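Local coordinates for 2,5-dihydroxypyridine 5,6-dioxygenase (Pseudomonas putida KT2440, PDB 7CUP), which catalyses the iron-dependent dioxygenolytic ring opening of 2,5-dihydroxypyridine between carbons 5 and 6, giving N-formylmaleamate in the aerobic breakdown of nicotinate, at residues L8-M11 against F12-V15; A43-A46 against A47-L50; E108-Q111 against I112-T115; P126-L129 against A130-L133; T135-D138 against K139-L143. All blocks are in the same frame, centred on the assembly; numbering follows the deposited sequence.

Contact 1 of 5, residues L8-M11 against F12-V15; sequences LTQM and FEHV
The ring of Phe12 meets Leu8 at its edge. Leu8 O lies in the ring plane, 3.5 Å from Phe12 CD1. The Leu8 methyl CD1 also approaches the ring, 4.2 Å from Phe12 CE1. Trp190 also meets this ring, with the planes at about 60°, and the His14 ring is held from outside by a hydrogen bond of NE2 to Pro134 O. Leu8 to Val15 lie on one alpha-helix, 5-18, the first of the chain, and the pairs are one turn apart. Four i to i+4 backbone bonds join the two halves, from Phe12 N to Leu8 O through Val15 N to Met11 O. The buried side of the helix carries Leu8, Met11, Phe12 and Val15. Phe12 packs on helix 37-49, while Leu8 and Met11 face helix 126-131. The other side is polar. Glu13 runs back along the helix, and its CG rests 3.4 Å from Thr9 O. Its OE2 forms a salt bridge with Arg49 of the second subunit. Within the turn, Glu13 OE2 lies 3.6 Å from the Thr9 methyl CG2.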
loop_
_atom_site.group_PDB
_atom_site.type_symbol
_atom_site.label_atom_id
_atom_site.label_comp_id
_atom_site.label_asym_id
_atom_site.label_seq_id
_atom_site.Cartn_x
_atom_site.Cartn_y
_atom_site.Cartn_z
ATOM N N LEU A 8 -13.340 -8.319 14.240
ATOM C CA LEU A 8 -13.961 -7.000 13.926
ATOM C C LEU A 8 -15.222 -7.183 13.049
ATOM O O LEU A 8 -16.241 -6.529 13.329
ATOM C CB LEU A 8 -12.929 -6.092 13.259
ATOM C CG LEU A 8 -13.325 -4.623 13.129
ATOM C CD1 LEU A 8 -13.692 -4.020 14.460
ATOM C CD2 LEU A 8 -12.196 -3.842 12.508
ATOM N N THR A 9 -15.168 -8.044 12.037
ATOM C CA THR A 9 -16.326 -8.359 11.176
ATOM C C THR A 9 -17.433 -8.952 12.049
ATOM O O THR A 9 -18.570 -8.507 11.927
ATOM C CB THR A 9 -15.903 -9.314 10.060
ATOM O OG1 THR A 9 -14.984 -8.555 9.296
ATOM C CG2 THR A 9 -17.050 -9.776 9.197
ATOM N N GLN A 10 -17.124 -9.904 12.922
ATOM C CA GLN A 10 -18.164 -10.526 13.813
ATOM C C GLN A 10 -18.798 -9.474 14.716
ATOM O O GLN A 10 -20.030 -9.556 14.946
ATOM C CB GLN A 10 -17.633 -11.627 14.723
ATOM C CG GLN A 10 -17.620 -12.975 14.043
ATOM C CD GLN A 10 -16.812 -13.956 14.849
ATOM O OE1 GLN A 10 -16.849 -13.930 16.083
ATOM N NE2 GLN A 10 -16.065 -14.804 14.151
ATOM N N MET A 11 -17.996 -8.544 15.226
ATOM C CA MET A 11 -18.528 -7.448 16.076
ATOM C C MET A 11 -19.522 -6.647 15.232
ATOM O O MET A 11 -20.606 -6.315 15.762
ATOM C CB MET A 11 -17.429 -6.532 16.619
ATOM C CG MET A 11 -16.617 -7.172 17.768
ATOM S SD MET A 11 -14.955 -6.500 17.929
ATOM C CE MET A 11 -15.320 -4.765 18.139
ATOM N N PHE A 12 -19.166 -6.307 13.991
ATOM C CA PHE A 12 -20.052 -5.475 13.140
ATOM C C PHE A 12 -21.317 -6.271 12.787
ATOM O O PHE A 12 -22.425 -5.676 12.733
ATOM C CB PHE A 12 -19.352 -4.922 11.900
ATOM C CG PHE A 12 -18.795 -3.533 12.094
ATOM C CD1 PHE A 12 -17.543 -3.335 12.661
ATOM C CD2 PHE A 12 -19.543 -2.415 11.755
ATOM C CE1 PHE A 12 -17.044 -2.052 12.841
ATOM C CE2 PHE A 12 -19.046 -1.132 11.946
ATOM C CZ PHE A 12 -17.789 -0.955 12.475
ATOM N N GLU A 13 -21.219 -7.585 12.598
ATOM C CA GLU A 13 -22.444 -8.408 12.408
ATOM C C GLU A 13 -23.346 -8.258 13.638
ATOM O O GLU A 13 -24.561 -8.060 13.442
ATOM C CB GLU A 13 -22.140 -9.882 12.175
ATOM C CG GLU A 13 -21.440 -10.096 10.866
ATOM C CD GLU A 13 -20.967 -11.519 10.668
ATOM O OE1 GLU A 13 -21.853 -12.398 10.574
ATOM O OE2 GLU A 13 -19.721 -11.725 10.557
ATOM N N HIS A 14 -22.796 -8.377 14.848
ATOM C CA HIS A 14 -23.567 -8.259 16.116
ATOM C C HIS A 14 -24.285 -6.903 16.187
ATOM O O HIS A 14 -25.530 -6.872 16.364
ATOM C CB HIS A 14 -22.665 -8.512 17.326
ATOM C CG HIS A 14 -23.312 -8.150 18.623
ATOM N ND1 HIS A 14 -24.152 -9.014 19.287
ATOM C CD2 HIS A 14 -23.215 -7.050 19.395
ATOM C CE1 HIS A 14 -24.569 -8.455 20.401
ATOM N NE2 HIS A 14 -24.005 -7.246 20.496
ATOM N N VAL A 15 -23.562 -5.809 15.971
ATOM C CA VAL A 15 -24.108 -4.431 16.131
ATOM C C VAL A 15 -25.082 -4.129 14.979
ATOM O O VAL A 15 -26.088 -3.483 15.255
ATOM C CB VAL A 15 -22.965 -3.403 16.282
ATOM C CG1 VAL A 15 -23.498 -1.978 16.384
ATOM C CG2 VAL A 15 -22.105 -3.756 17.505
#

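Contact 2 of 5, residues A43-A46 against A47-L50; sequences AMEA and AQRL
Glu45 and Gln48 form a water-bridged polar pair on the last turns of helix 37-49, beside two subunit interfaces. Their side chains cross, with the carboxylate and amide planes 69° apart. Glu45 OE1 and Gln48 NE2 stand 3.5 Å apart, and one water joins them. It donates to Glu45 OE1 at 2.9 Å and accepts from Gln48 NE2 at 3.2 Å. The same NE2 makes a weak bond to Met44 O at 3.4 Å. Met44 O already takes the backbone N-H of Gln48, so residue 48 reaches it twice. The Gln48 side chain starts back over the preceding turn (chi1 -68°) and runs extended beyond CG, which brings NE2 to Met44 O. The helix is the crossover of a beta-alpha-beta unit between parallel strands 26-31 and 53-58. Ala43 and Ala47 face that sheet and touch Val29 and Val27, while Ala46 packs against helix 5-18. Ala47 CB sits 3.4 Å from Ala43 O. The Arg49 chain leads away toward the second subunit, where it packs on Thr9, and Gln48 also packs on Pro60 of the third subunit. At the end of the helix, Leu50 N still donates to Ala46 O at 3.0 Å, with CG of Leu50 3.5 Å from the same oxygen.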
loop_
_atom_site.group_PDB
_atom_site.type_symbol
_atom_site.label_atom_id
_atom_site.label_comp_id
_atom_site.label_asym_id
_atom_site.label_seq_id
_atom_site.Cartn_x
_atom_site.Cartn_y
_atom_site.Cartn_z
ATOM N N ALA A 43 -17.385 -3.410 8.260
ATOM C CA ALA A 43 -18.766 -2.910 8.078
ATOM C C ALA A 43 -19.315 -3.410 6.738
ATOM O O ALA A 43 -20.445 -3.927 6.705
ATOM C CB ALA A 43 -18.788 -1.403 8.219
ATOM N N MET A 44 -18.541 -3.296 5.660
ATOM C CA MET A 44 -18.970 -3.736 4.306
ATOM C C MET A 44 -19.192 -5.267 4.328
ATOM O O MET A 44 -20.255 -5.703 3.882
ATOM C CB MET A 44 -17.929 -3.373 3.245
ATOM C CG MET A 44 -17.800 -1.864 2.968
ATOM S SD MET A 44 -19.175 -1.175 2.018
ATOM C CE MET A 44 -18.727 -1.619 0.345
ATOM N N GLU A 45 -18.242 -6.022 4.888
ATOM C CA GLU A 45 -18.249 -7.510 4.962
ATOM C C GLU A 45 -19.423 -7.953 5.833
ATOM O O GLU A 45 -20.198 -8.760 5.370
ATOM C CB GLU A 45 -16.912 -8.069 5.449
ATOM C CG GLU A 45 -15.833 -8.046 4.373
ATOM C CD GLU A 45 -16.329 -8.453 2.981
ATOM O OE1 GLU A 45 -16.430 -7.568 2.060
ATOM O OE2 GLU A 45 -16.638 -9.661 2.816
ATOM N N ALA A 46 -19.605 -7.374 7.014
ATOM C CA ALA A 46 -20.682 -7.759 7.947
ATOM C C ALA A 46 -22.069 -7.492 7.326
ATOM O O ALA A 46 -22.966 -8.386 7.396
ATOM C CB ALA A 46 -20.516 -7.033 9.251
ATOM N N ALA A 47 -22.283 -6.322 6.735
ATOM C CA ALA A 47 -23.573 -5.985 6.084
ATOM C C ALA A 47 -23.901 -7.011 5.000
ATOM O O ALA A 47 -25.084 -7.474 4.948
ATOM C CB ALA A 47 -23.539 -4.592 5.544
ATOM N N GLN A 48 -22.912 -7.411 4.192
ATOM C CA GLN A 48 -23.106 -8.489 3.178
ATOM C C GLN A 48 -23.375 -9.853 3.852
ATOM O O GLN A 48 -24.262 -10.573 3.372
ATOM C CB GLN A 48 -21.916 -8.514 2.230
ATOM C CG GLN A 48 -21.861 -7.285 1.366
ATOM C CD GLN A 48 -20.735 -7.329 0.365
ATOM O OE1 GLN A 48 -20.913 -7.789 -0.758
ATOM N NE2 GLN A 48 -19.597 -6.784 0.747
ATOM N N ARG A 49 -22.701 -10.199 4.949
ATOM C CA ARG A 49 -23.002 -11.457 5.672
ATOM C C ARG A 49 -24.470 -11.474 6.119
ATOM O O ARG A 49 -25.050 -12.545 6.114
ATOM C CB ARG A 49 -22.055 -11.673 6.847
ATOM C CG ARG A 49 -20.678 -12.085 6.371
ATOM C CD ARG A 49 -19.926 -12.953 7.335
ATOM N NE ARG A 49 -18.913 -13.603 6.519
ATOM C CZ ARG A 49 -19.034 -14.801 5.939
ATOM N NH1 ARG A 49 -20.100 -15.564 6.143
ATOM N NH2 ARG A 49 -18.045 -15.250 5.189
ATOM N N LEU A 50 -25.062 -10.346 6.490
ATOM C CA LEU A 50 -26.473 -10.297 6.942
ATOM C C LEU A 50 -27.391 -10.218 5.718
ATOM O O LEU A 50 -28.582 -10.101 5.940
ATOM C CB LEU A 50 -26.684 -9.113 7.884
ATOM C CG LEU A 50 -25.870 -9.143 9.181
ATOM C CD1 LEU A 50 -25.999 -7.823 9.946
ATOM C CD2 LEU A 50 -26.263 -10.329 10.059
HETATM O O HOH W 1 -16.978 -7.653 -0.792
#

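Contact 3 of 5, residues E108-Q111 against I112-T115; sequences EQEQ and ILKT
Ile112 and Leu113 pack back onto the carbonyls of Glu108 and Gln109, on the sheet-facing side of helix 107-114. This helix is the crossover of a beta-alpha-beta unit between parallel strands 96-99 and 118-121. Ile112 is buried. With chi1 at -59°, its CG1 branch turns back along the helix and comes to 3.4 Å from Glu108 O. The end of the chain, CD1, passes alongside the same turn, 3.9 Å from that oxygen. Leu113 has a similar first torsion, and its CG comes within 3.4 Å of Gln109 O. Both side chains reach Ile119 of strand 118-121, and Leu113 also touches Trp187. The methylene CG of Gln109 meets Leu113 CD1 more loosely, at 4.3 Å.

The solvent side is different. Glu110, Gln111 and Lys114 are exposed, and their contacts across the turn involve mainly backbone atoms. The Lys114 chain leaves with CG anti to its own backbone N, and its ammonium end leads away from residues 108-111. Of its side chain, CB stays near Glu110 O and Gln111 O. Gln111 is tied outward, its OE1 accepting from Gln88 of helix 85-92.

Four i to i+4 backbone bonds join the two halves. The N-H...O angle is 167° at Leu113 and falls to 135° at Thr115. The Thr115 hydroxyl is also hydrogen-bonded to Thr117 OG1. Ile112 O accepts two donors from Thr115. One is the backbone N, and the other is the hydroxyl OG1 at 2.6 Å, lying in the carbonyl plane.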
loop_
_atom_site.group_PDB
_atom_site.type_symbol
_atom_site.label_atom_id
_atom_site.label_comp_id
_atom_site.label_asym_id
_atom_site.label_seq_id
_atom_site.Cartn_x
_atom_site.Cartn_y
_atom_site.Cartn_z
ATOM N N GLU A 108 -28.168 19.016 7.810
ATOM C CA GLU A 108 -28.183 18.024 6.694
ATOM C C GLU A 108 -28.332 16.601 7.253
ATOM O O GLU A 108 -29.118 15.820 6.692
ATOM C CB GLU A 108 -26.939 18.152 5.821
ATOM C CG GLU A 108 -26.842 19.486 5.088
ATOM C CD GLU A 108 -26.356 20.650 5.936
ATOM O OE1 GLU A 108 -26.115 20.448 7.136
ATOM O OE2 GLU A 108 -26.196 21.734 5.386
ATOM N N GLN A 109 -27.621 16.283 8.324
ATOM C CA GLN A 109 -27.740 15.004 9.058
ATOM C C GLN A 109 -29.162 14.865 9.616
ATOM O O GLN A 109 -29.701 13.746 9.582
ATOM C CB GLN A 109 -26.699 14.889 10.176
ATOM C CG GLN A 109 -26.966 13.697 11.075
ATOM C CD GLN A 109 -25.854 13.299 12.016
ATOM O OE1 GLN A 109 -24.823 12.755 11.601
ATOM N NE2 GLN A 109 -26.099 13.486 13.308
ATOM N N GLU A 110 -29.718 15.947 10.152
ATOM C CA GLU A 110 -31.090 15.994 10.700
ATOM C C GLU A 110 -32.086 15.627 9.600
ATOM O O GLU A 110 -32.979 14.822 9.860
ATOM C CB GLU A 110 -31.367 17.387 11.266
ATOM C CG GLU A 110 -32.716 17.489 11.925
ATOM C CD GLU A 110 -32.804 16.786 13.268
ATOM O OE1 GLU A 110 -33.777 17.074 13.999
ATOM O OE2 GLU A 110 -31.894 15.974 13.603
ATOM N N GLN A 111 -31.891 16.156 8.396
ATOM C CA GLN A 111 -32.736 15.860 7.209
ATOM C C GLN A 111 -32.610 14.376 6.834
ATOM O O GLN A 111 -33.652 13.750 6.557
ATOM C CB GLN A 111 -32.372 16.808 6.077
ATOM C CG GLN A 111 -32.987 18.190 6.257
ATOM C CD GLN A 111 -32.293 19.193 5.372
ATOM O OE1 GLN A 111 -31.806 18.858 4.296
ATOM N NE2 GLN A 111 -32.218 20.434 5.825
ATOM N N ILE A 112 -31.402 13.796 6.888
ATOM C CA ILE A 112 -31.222 12.332 6.643
ATOM C C ILE A 112 -32.100 11.555 7.629
ATOM O O ILE A 112 -32.856 10.704 7.186
ATOM C CB ILE A 112 -29.741 11.882 6.694
ATOM C CG1 ILE A 112 -28.895 12.624 5.660
ATOM C CG2 ILE A 112 -29.655 10.370 6.513
ATOM C CD1 ILE A 112 -27.413 12.413 5.803
ATOM N N LEU A 113 -31.975 11.805 8.925
ATOM C CA LEU A 113 -32.725 11.071 9.989
ATOM C C LEU A 113 -34.257 11.249 9.826
ATOM O O LEU A 113 -35.032 10.271 10.001
ATOM C CB LEU A 113 -32.235 11.604 11.342
ATOM C CG LEU A 113 -30.757 11.341 11.663
ATOM C CD1 LEU A 113 -30.380 11.958 13.000
ATOM C CD2 LEU A 113 -30.463 9.849 11.675
ATOM N N LYS A 114 -34.673 12.463 9.482
ATOM C CA LYS A 114 -36.080 12.841 9.185
ATOM C C LYS A 114 -36.617 11.971 8.038
ATOM O O LYS A 114 -37.805 11.684 8.046
ATOM C CB LYS A 114 -36.127 14.339 8.866
ATOM C CG LYS A 114 -37.488 14.997 8.984
ATOM C CD LYS A 114 -37.544 16.370 8.353
ATOM C CE LYS A 114 -38.950 16.942 8.328
ATOM N NZ LYS A 114 -39.287 17.473 6.984
ATOM N N THR A 115 -35.806 11.530 7.071
ATOM C CA THR A 115 -36.337 10.646 5.998
ATOM C C THR A 115 -36.668 9.262 6.564
ATOM O O THR A 115 -37.281 8.522 5.823
ATOM C CB THR A 115 -35.391 10.410 4.808
ATOM O OG1 THR A 115 -34.281 9.625 5.267
ATOM C CG2 THR A 115 -34.919 11.677 4.127
#

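Contact 4 of 5, residues P126-L129 against A130-L133; sequences PEVL and ARML
Arg131 and Glu127 meet through a backbone bond and a water on the short helix 126-131. Arg131 N donates to Glu127 O at 3.1 Å. A water sits beside the same carbonyl, giving it a second, weak bond at 3.0 Å. This water accepts from Arg131 NE at 2.8 Å, so the arginine reaches Glu127 O both directly and through the solvent molecule. A bend at chi3 (47°) turns NE to face that water. Arg131 NH1 forms a salt bridge with Asp291 and a hydrogen bond with Arg273 O, while the carboxylate of Glu127 accepts from Val3 N through OE2.

Two other helical bonds complete this part of the backbone. Ala130 N donates to Pro126 O at 2.9 Å, and Met132 N to Val128 O at 3.1 Å. Met132 is the first residue to leave helical geometry. The next carbonyl, Leu129 O, has Leu133 N nearby, but the angle is too poor for a bond. It accepts instead from the indole NE1 of Trp190. Leu133 N has a weak bond to Ala130 O.

The apolar part is a side-by-side pair. Val128 and Met132 point the same way, and the Val128 CG1 methyl touches Met132 CE at 3.5 Å.

The polar atoms of this buried turn are thus supplied partly by residues distant in sequence: the helix end is tied by Trp190, and the Arg131 charge is probably balanced by Asp291.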
loop_
_atom_site.group_PDB
_atom_site.type_symbol
_atom_site.label_atom_id
_atom_site.label_comp_id
_atom_site.label_asym_id
_atom_site.label_seq_id
_atom_site.Cartn_x
_atom_site.Cartn_y
_atom_site.Cartn_z
ATOM N N PRO A 126 -10.865 -0.339 17.147
ATOM C CA PRO A 126 -11.510 -1.646 17.320
ATOM C C PRO A 126 -11.463 -2.195 18.753
ATOM O O PRO A 126 -12.438 -2.778 19.190
ATOM C CB PRO A 126 -10.700 -2.567 16.391
ATOM C CG PRO A 126 -10.189 -1.639 15.299
ATOM C CD PRO A 126 -9.978 -0.296 15.969
ATOM N N GLU A 127 -10.353 -1.994 19.475
ATOM C CA GLU A 127 -10.217 -2.534 20.850
ATOM C C GLU A 127 -11.261 -1.860 21.774
ATOM O O GLU A 127 -11.762 -2.514 22.719
ATOM C CB GLU A 127 -8.784 -2.377 21.369
ATOM C CG GLU A 127 -7.750 -3.189 20.585
ATOM C CD GLU A 127 -7.531 -2.826 19.117
ATOM O OE1 GLU A 127 -7.726 -1.620 18.767
ATOM O OE2 GLU A 127 -7.181 -3.757 18.307
ATOM N N VAL A 128 -11.520 -0.577 21.574
ATOM C CA VAL A 128 -12.500 0.199 22.377
ATOM C C VAL A 128 -13.887 -0.290 21.965
ATOM O O VAL A 128 -14.743 -0.471 22.864
ATOM C CB VAL A 128 -12.319 1.703 22.125
ATOM C CG1 VAL A 128 -13.436 2.548 22.752
ATOM C CG2 VAL A 128 -10.954 2.156 22.604
ATOM N N LEU A 129 -14.088 -0.496 20.662
ATOM C CA LEU A 129 -15.364 -1.025 20.138
ATOM C C LEU A 129 -15.656 -2.388 20.791
ATOM O O LEU A 129 -16.848 -2.652 21.066
ATOM C CB LEU A 129 -15.322 -1.143 18.614
ATOM C CG LEU A 129 -15.271 0.148 17.794
ATOM C CD1 LEU A 129 -15.384 -0.192 16.331
ATOM C CD2 LEU A 129 -16.367 1.117 18.190
ATOM N N ALA A 130 -14.640 -3.236 21.018
ATOM C CA ALA A 130 -14.819 -4.592 21.608
ATOM C C ALA A 130 -15.137 -4.473 23.093
ATOM O O ALA A 130 -16.049 -5.183 23.566
ATOM C CB ALA A 130 -13.619 -5.478 21.392
ATOM N N ARG A 131 -14.457 -3.574 23.798
ATOM C CA ARG A 131 -14.602 -3.455 25.269
ATOM C C ARG A 131 -16.000 -2.918 25.614
ATOM O O ARG A 131 -16.495 -3.294 26.662
ATOM C CB ARG A 131 -13.499 -2.556 25.839
ATOM C CG ARG A 131 -13.540 -2.387 27.353
ATOM C CD ARG A 131 -12.253 -1.804 27.910
ATOM N NE ARG A 131 -11.717 -0.629 27.209
ATOM C CZ ARG A 131 -12.117 0.617 27.396
ATOM N NH1 ARG A 131 -13.136 0.883 28.200
ATOM N NH2 ARG A 131 -11.531 1.594 26.735
ATOM N N MET A 132 -16.584 -2.018 24.800
ATOM C CA MET A 132 -17.963 -1.512 25.021
ATOM C C MET A 132 -18.897 -1.997 23.891
ATOM O O MET A 132 -19.739 -1.241 23.450
ATOM C CB MET A 132 -17.956 0.012 25.167
ATOM C CG MET A 132 -17.228 0.425 26.400
ATOM S SD MET A 132 -17.020 2.174 26.583
ATOM C CE MET A 132 -15.551 2.471 25.589
ATOM N N LEU A 133 -18.751 -3.239 23.457
ATOM C CA LEU A 133 -19.661 -3.856 22.451
ATOM C C LEU A 133 -21.096 -3.753 22.965
ATOM O O LEU A 133 -21.383 -4.156 24.095
ATOM C CB LEU A 133 -19.273 -5.318 22.268
ATOM C CG LEU A 133 -20.017 -6.035 21.152
ATOM C CD1 LEU A 133 -19.575 -5.514 19.794
ATOM C CD2 LEU A 133 -19.793 -7.530 21.276
HETATM O O HOH W 2 -10.121 -1.443 25.020
#

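Contact 5 of 5, residues T135-D138 against K139-L143; sequences TEDD and KRRVL
Asp137 pairs with Arg140, and Asp138 with Arg141, in two i to i+3 salt bridges. Arg140 has CG anti to its backbone N (chi1 -175°) and bends at chi3, which lays its guanidinium beside the Asp137 carboxylate. The planes are 65° apart. Arg140 NH2 bonds Asp137 OD1 at 3.2 Å, from above the carboxylate plane. NE makes a weak bond to OD2 at 3.4 Å. Arg141 starts differently, with CG swung to the side of its backbone N (chi1 -66°). Its guanidinium stands nearly perpendicular to the Asp138 carboxylate, and NH2 meets Asp138 OD1 at 2.9 Å. That oxygen lies in the guanidinium plane but is approached from above its own carboxylate plane. One water donates to Asp137 OD1 and to Asp138 OD1, and accepts from Arg141 NE at 2.7 Å. These residues form the first turns of helix 136-151, with Thr135 as N-cap. Its OG1 accepts from Asp138 N at 3.0 Å. Asp138 OD2 also has a salt bridge with Arg273 and a hydrogen bond from Gln271. Arg140 donates outward to Glu346 O, and Arg141 to Leu270 O and Ser347 O. Lys139 extends away from the turn to a salt bridge with Asp182.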
loop_
_atom_site.group_PDB
_atom_site.type_symbol
_atom_site.label_atom_id
_atom_site.label_comp_id
_atom_site.label_asym_id
_atom_site.label_seq_id
_atom_site.Cartn_x
_atom_site.Cartn_y
_atom_site.Cartn_z
ATOM N N THR A 135 -25.077 -3.942 24.051
ATOM C CA THR A 135 -26.016 -4.976 24.580
ATOM C C THR A 135 -27.440 -4.407 24.623
ATOM O O THR A 135 -27.600 -3.199 24.831
ATOM C CB THR A 135 -25.584 -5.495 25.961
ATOM O OG1 THR A 135 -25.634 -4.441 26.928
ATOM C CG2 THR A 135 -24.213 -6.137 25.943
ATOM N N GLU A 136 -28.436 -5.255 24.384
ATOM C CA GLU A 136 -29.872 -4.960 24.648
ATOM C C GLU A 136 -30.025 -4.464 26.092
ATOM O O GLU A 136 -30.796 -3.550 26.320
ATOM C CB GLU A 136 -30.702 -6.214 24.366
ATOM C CG GLU A 136 -30.464 -6.760 22.963
ATOM C CD GLU A 136 -31.551 -7.613 22.319
ATOM O OE1 GLU A 136 -32.654 -7.102 22.115
ATOM O OE2 GLU A 136 -31.258 -8.762 21.960
ATOM N N ASP A 137 -29.264 -5.026 27.022
ATOM C CA ASP A 137 -29.340 -4.661 28.459
ATOM C C ASP A 137 -28.883 -3.210 28.638
ATOM O O ASP A 137 -29.522 -2.484 29.443
ATOM C CB ASP A 137 -28.586 -5.679 29.312
ATOM C CG ASP A 137 -29.281 -5.904 30.645
ATOM O OD1 ASP A 137 -28.773 -5.356 31.655
ATOM O OD2 ASP A 137 -30.358 -6.570 30.649
ATOM N N ASP A 138 -27.861 -2.757 27.898
ATOM C CA ASP A 138 -27.445 -1.338 27.991
ATOM C C ASP A 138 -28.648 -0.466 27.608
ATOM O O ASP A 138 -28.879 0.542 28.269
ATOM C CB ASP A 138 -26.204 -1.023 27.139
ATOM C CG ASP A 138 -24.886 -1.501 27.748
ATOM O OD1 ASP A 138 -24.898 -1.971 28.914
ATOM O OD2 ASP A 138 -23.847 -1.434 27.045
ATOM N N LYS A 139 -29.319 -0.781 26.511
ATOM C CA LYS A 139 -30.478 0.002 26.003
ATOM C C LYS A 139 -31.567 0.053 27.083
ATOM O O LYS A 139 -32.105 1.159 27.342
ATOM C CB LYS A 139 -31.056 -0.632 24.741
ATOM C CG LYS A 139 -32.135 0.210 24.090
ATOM C CD LYS A 139 -33.001 -0.563 23.147
ATOM C CE LYS A 139 -34.090 0.294 22.558
ATOM N NZ LYS A 139 -34.700 -0.408 21.405
ATOM N N ARG A 140 -31.872 -1.103 27.667
ATOM C CA ARG A 140 -32.906 -1.213 28.727
ATOM C C ARG A 140 -32.578 -0.206 29.843
ATOM O O ARG A 140 -33.468 0.614 30.196
ATOM C CB ARG A 140 -33.019 -2.659 29.232
ATOM C CG ARG A 140 -34.143 -2.866 30.242
ATOM C CD ARG A 140 -34.130 -4.207 30.947
ATOM N NE ARG A 140 -32.872 -4.530 31.628
ATOM C CZ ARG A 140 -32.445 -3.985 32.769
ATOM N NH1 ARG A 140 -33.142 -3.051 33.391
ATOM N NH2 ARG A 140 -31.287 -4.354 33.274
ATOM N N ARG A 141 -31.349 -0.233 30.362
ATOM C CA ARG A 141 -30.939 0.596 31.525
ATOM C C ARG A 141 -31.039 2.078 31.145
ATOM O O ARG A 141 -31.530 2.887 31.958
ATOM C CB ARG A 141 -29.545 0.193 32.013
ATOM C CG ARG A 141 -29.489 -1.213 32.598
ATOM C CD ARG A 141 -28.175 -1.596 33.277
ATOM N NE ARG A 141 -27.064 -1.478 32.333
ATOM C CZ ARG A 141 -26.277 -0.404 32.224
ATOM N NH1 ARG A 141 -26.436 0.633 33.024
ATOM N NH2 ARG A 141 -25.329 -0.355 31.303
ATOM N N VAL A 142 -30.620 2.436 29.937
ATOM C CA VAL A 142 -30.589 3.858 29.475
ATOM C C VAL A 142 -32.021 4.396 29.293
ATOM O O VAL A 142 -32.248 5.602 29.595
ATOM C CB VAL A 142 -29.760 3.998 28.186
ATOM C CG1 VAL A 142 -29.946 5.357 27.521
ATOM C CG2 VAL A 142 -28.292 3.695 28.458
ATOM N N LEU A 143 -32.920 3.582 28.731
ATOM C CA LEU A 143 -34.345 3.961 28.536
ATOM C C LEU A 143 -35.036 4.111 29.905
ATOM O O LEU A 143 -35.861 5.037 30.029
ATOM C CB LEU A 143 -35.050 2.887 27.717
ATOM C CG LEU A 143 -34.653 2.770 26.254
ATOM C CD1 LEU A 143 -35.741 2.011 25.515
ATOM C CD2 LEU A 143 -34.393 4.131 25.619
HETATM O O HOH W 3 -26.294 -3.803 31.252
#

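Overall arrangement
The five contacts come in series along the chain, each on one helix or its end. Contacts 1 and 2 are neighbours, with centres 8 Å apart. Helix 5-18 packs there on helix 37-49, and both contacts touch the second subunit. Contact 4 lies about 11 Å from contact 1, centre to centre, where Met11 CE reaches the backbone of helix 126-131. Helix 5-18 therefore packs against both. Contact 5 comes just after contact 4 in sequence, one residue on, but their centres are 17 Å apart. Contact 3 stands alone, at least 24 Å from the other centres. Contacts 2 and 3 are on crossover helices of the same parallel sheet. All five lie away from the iron site, in the helical framework and, for some, at subunit interfaces.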